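Side-chain contact in enoyl-CoA hydratase (PDB 3LKE), which probably hydrates the double bond of enoyl-CoA thioesters, as a bacterial member of the crotonase-like superfamily: residues G148-L153 against K228-Q233. Numbering follows the deposited sequence.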
loop_
_atom_site.group_PDB
_atom_site.type_symbol
_atom_site.label_atom_id
_atom_site.label_comp_id
_atom_site.label_asym_id
_atom_site.label_seq_id
_atom_site.Cartn_x
_atom_site.Cartn_y
_atom_site.Cartn_z
ATOM N N GLY A 148 3.192 -8.524 15.951
ATOM C CA GLY A 148 2.890 -7.551 14.907
ATOM C C GLY A 148 3.243 -7.963 13.488
ATOM O O GLY A 148 2.923 -7.245 12.534
ATOM N N ALA A 149 3.903 -9.104 13.324
ATOM C CA ALA A 149 4.398 -9.502 12.013
ATOM C C ALA A 149 3.259 -9.607 10.973
ATOM O O ALA A 149 3.449 -9.282 9.787
ATOM C CB ALA A 149 5.158 -10.815 12.109
ATOM N N SER A 150 2.085 -10.052 11.422
ATOM C CA SER A 150 0.942 -10.159 10.511
ATOM C C SER A 150 0.395 -8.798 10.085
ATOM O O SER A 150 -0.295 -8.706 9.069
ATOM C CB SER A 150 -0.179 -11.033 11.101
ATOM O OG SER A 150 -0.930 -10.330 12.081
ATOM N N TYR A 151 0.699 -7.753 10.858
ATOM C CA TYR A 151 0.335 -6.378 10.505
ATOM C C TYR A 151 1.424 -5.739 9.620
ATOM O O TYR A 151 1.158 -5.202 8.543
ATOM C CB TYR A 151 0.149 -5.536 11.783
ATOM C CG TYR A 151 -0.176 -4.092 11.499
ATOM C CD1 TYR A 151 -1.489 -3.695 11.257
ATOM C CD2 TYR A 151 0.830 -3.124 11.449
ATOM C CE1 TYR A 151 -1.792 -2.384 10.985
ATOM C CE2 TYR A 151 0.541 -1.809 11.169
ATOM C CZ TYR A 151 -0.772 -1.445 10.933
ATOM O OH TYR A 151 -1.078 -0.136 10.642
ATOM N N PHE A 152 2.672 -5.820 10.078
ATOM C CA PHE A 152 3.740 -5.110 9.393
ATOM C C PHE A 152 4.206 -5.729 8.095
ATOM O O PHE A 152 4.394 -5.013 7.120
ATOM C CB PHE A 152 4.942 -4.880 10.322
ATOM C CG PHE A 152 4.661 -3.902 11.415
ATOM C CD1 PHE A 152 4.604 -2.548 11.132
ATOM C CD2 PHE A 152 4.459 -4.334 12.726
ATOM C CE1 PHE A 152 4.353 -1.629 12.127
ATOM C CE2 PHE A 152 4.194 -3.420 13.734
ATOM C CZ PHE A 152 4.136 -2.064 13.435
ATOM N N LEU A 153 4.409 -7.040 8.070
ATOM C CA LEU A 153 4.911 -7.655 6.842
ATOM C C LEU A 153 4.103 -7.323 5.571
ATOM O O LEU A 153 4.662 -6.876 4.573
ATOM C CB LEU A 153 5.087 -9.163 7.000
ATOM C CG LEU A 153 6.194 -9.582 7.981
ATOM C CD1 LEU A 153 6.162 -11.089 8.220
ATOM C CD2 LEU A 153 7.583 -9.130 7.511
ATOM N N LYS A 228 -3.255 -2.322 17.339
ATOM C CA LYS A 228 -3.617 -2.821 18.657
ATOM C C LYS A 228 -4.578 -3.990 18.517
ATOM O O LYS A 228 -4.396 -5.039 19.152
ATOM C CB LYS A 228 -4.229 -1.721 19.526
ATOM C CG LYS A 228 -4.745 -2.244 20.870
ATOM C CD LYS A 228 -5.128 -1.115 21.821
ATOM C CE LYS A 228 -6.482 -0.515 21.479
ATOM N NZ LYS A 228 -6.937 0.440 22.537
ATOM N N GLN A 229 -5.592 -3.818 17.677
ATOM C CA GLN A 229 -6.557 -4.883 17.457
ATOM C C GLN A 229 -5.923 -6.113 16.819
ATOM O O GLN A 229 -6.280 -7.242 17.146
ATOM C CB GLN A 229 -7.728 -4.396 16.614
ATOM C CG GLN A 229 -8.514 -3.273 17.243
ATOM C CD GLN A 229 -9.667 -2.833 16.369
ATOM O OE1 GLN A 229 -10.115 -3.581 15.496
ATOM N NE2 GLN A 229 -10.150 -1.614 16.592
ATOM N N GLN A 230 -4.980 -5.898 15.910
ATOM C CA GLN A 230 -4.350 -7.021 15.239
ATOM C C GLN A 230 -3.477 -7.814 16.229
ATOM O O GLN A 230 -3.414 -9.039 16.170
ATOM C CB GLN A 230 -3.522 -6.544 14.039
ATOM C CG GLN A 230 -2.980 -7.685 13.207
ATOM C CD GLN A 230 -3.330 -7.568 11.739
ATOM O OE1 GLN A 230 -4.184 -6.770 11.350
ATOM N NE2 GLN A 230 -2.668 -8.363 10.913
ATOM N N LEU A 231 -2.806 -7.108 17.131
ATOM C CA LEU A 231 -1.967 -7.769 18.137
ATOM C C LEU A 231 -2.835 -8.692 18.997
ATOM O O LEU A 231 -2.433 -9.802 19.359
ATOM C CB LEU A 231 -1.256 -6.731 19.003
ATOM C CG LEU A 231 -0.144 -5.976 18.261
ATOM C CD1 LEU A 231 0.389 -4.774 19.036
ATOM C CD2 LEU A 231 0.986 -6.951 17.952
ATOM N N GLU A 232 -4.043 -8.232 19.302
ATOM C CA GLU A 232 -4.972 -9.033 20.103
ATOM C C GLU A 232 -5.335 -10.315 19.359
ATOM O O GLU A 232 -5.313 -11.409 19.924
ATOM C CB GLU A 232 -6.224 -8.224 20.443
ATOM C CG GLU A 232 -5.972 -7.069 21.401
ATOM C CD GLU A 232 -7.137 -6.089 21.474
ATOM O OE1 GLU A 232 -7.085 -5.167 22.320
ATOM O OE2 GLU A 232 -8.096 -6.232 20.678
ATOM N N GLN A 233 -5.643 -10.176 18.074
ATOM C CA GLN A 233 -5.961 -11.326 17.245
ATOM C C GLN A 233 -4.789 -12.294 17.103
ATOM O O GLN A 233 -4.970 -13.506 17.160
ATOM C CB GLN A 233 -6.459 -10.864 15.870
ATOM C CG GLN A 233 -7.830 -10.221 15.919
ATOM C CD GLN A 233 -8.866 -11.148 16.541
ATOM O OE1 GLN A 233 -8.918 -12.340 16.227
ATOM N NE2 GLN A 233 -9.686 -10.604 17.438
#
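Q230 lays its side chain over the first turn of helix 149-157, where its amide overlaps S150 and the base of Y151. CG leaves anti to the backbone N (chi1 -173°), which sends the chain straight across to the other helix, and a bend at chi2 then turns the amide alongside it. NE2 gives a hydrogen bond of 2.9 Å to OG of S150; it is nearly straight, and the hydroxyl lies almost in the amide plane. The same OG is hydrogen-bonded to E234, one turn further along helix 223-241, so two side chains of that helix grip one buried hydroxyl. The rest of the amide packs against Y151, with CD of Q230 4.0 Å from CB of Y151. Its OE1 comes to the edge of the tyrosine ring, 4.1 Å from CD1 of Y151, while the ring and amide planes stand nearly perpendicular (86°). Shortened to an alanine, this residue would probably leave the S150 hydroxyl without its amide donor and open a gap beside CB of Y151. Next to Q230, L231 reaches with CD2 to the backbone of G148, 3.4 Å from the N of G148 and 3.6 Å from its CA. G148 is the N-cap residue, its O accepting from the N of both Y151 and F152, and its own N is hydrogen-bonded to E234. That glutamate therefore ties both the start of the helix and the serine to helix 223-241. L218 of a second subunit packs on both S150 and Q230, so the subunit interface reaches this contact. Within the chain, Y151 also rests on A223 and L227, and L231 touches N91: a helix-to-helix contact of the crotonase-like fold, joining the start of helix 149-157 to the long helix 223-241 near the C-terminus, with helix 81-98 beside it.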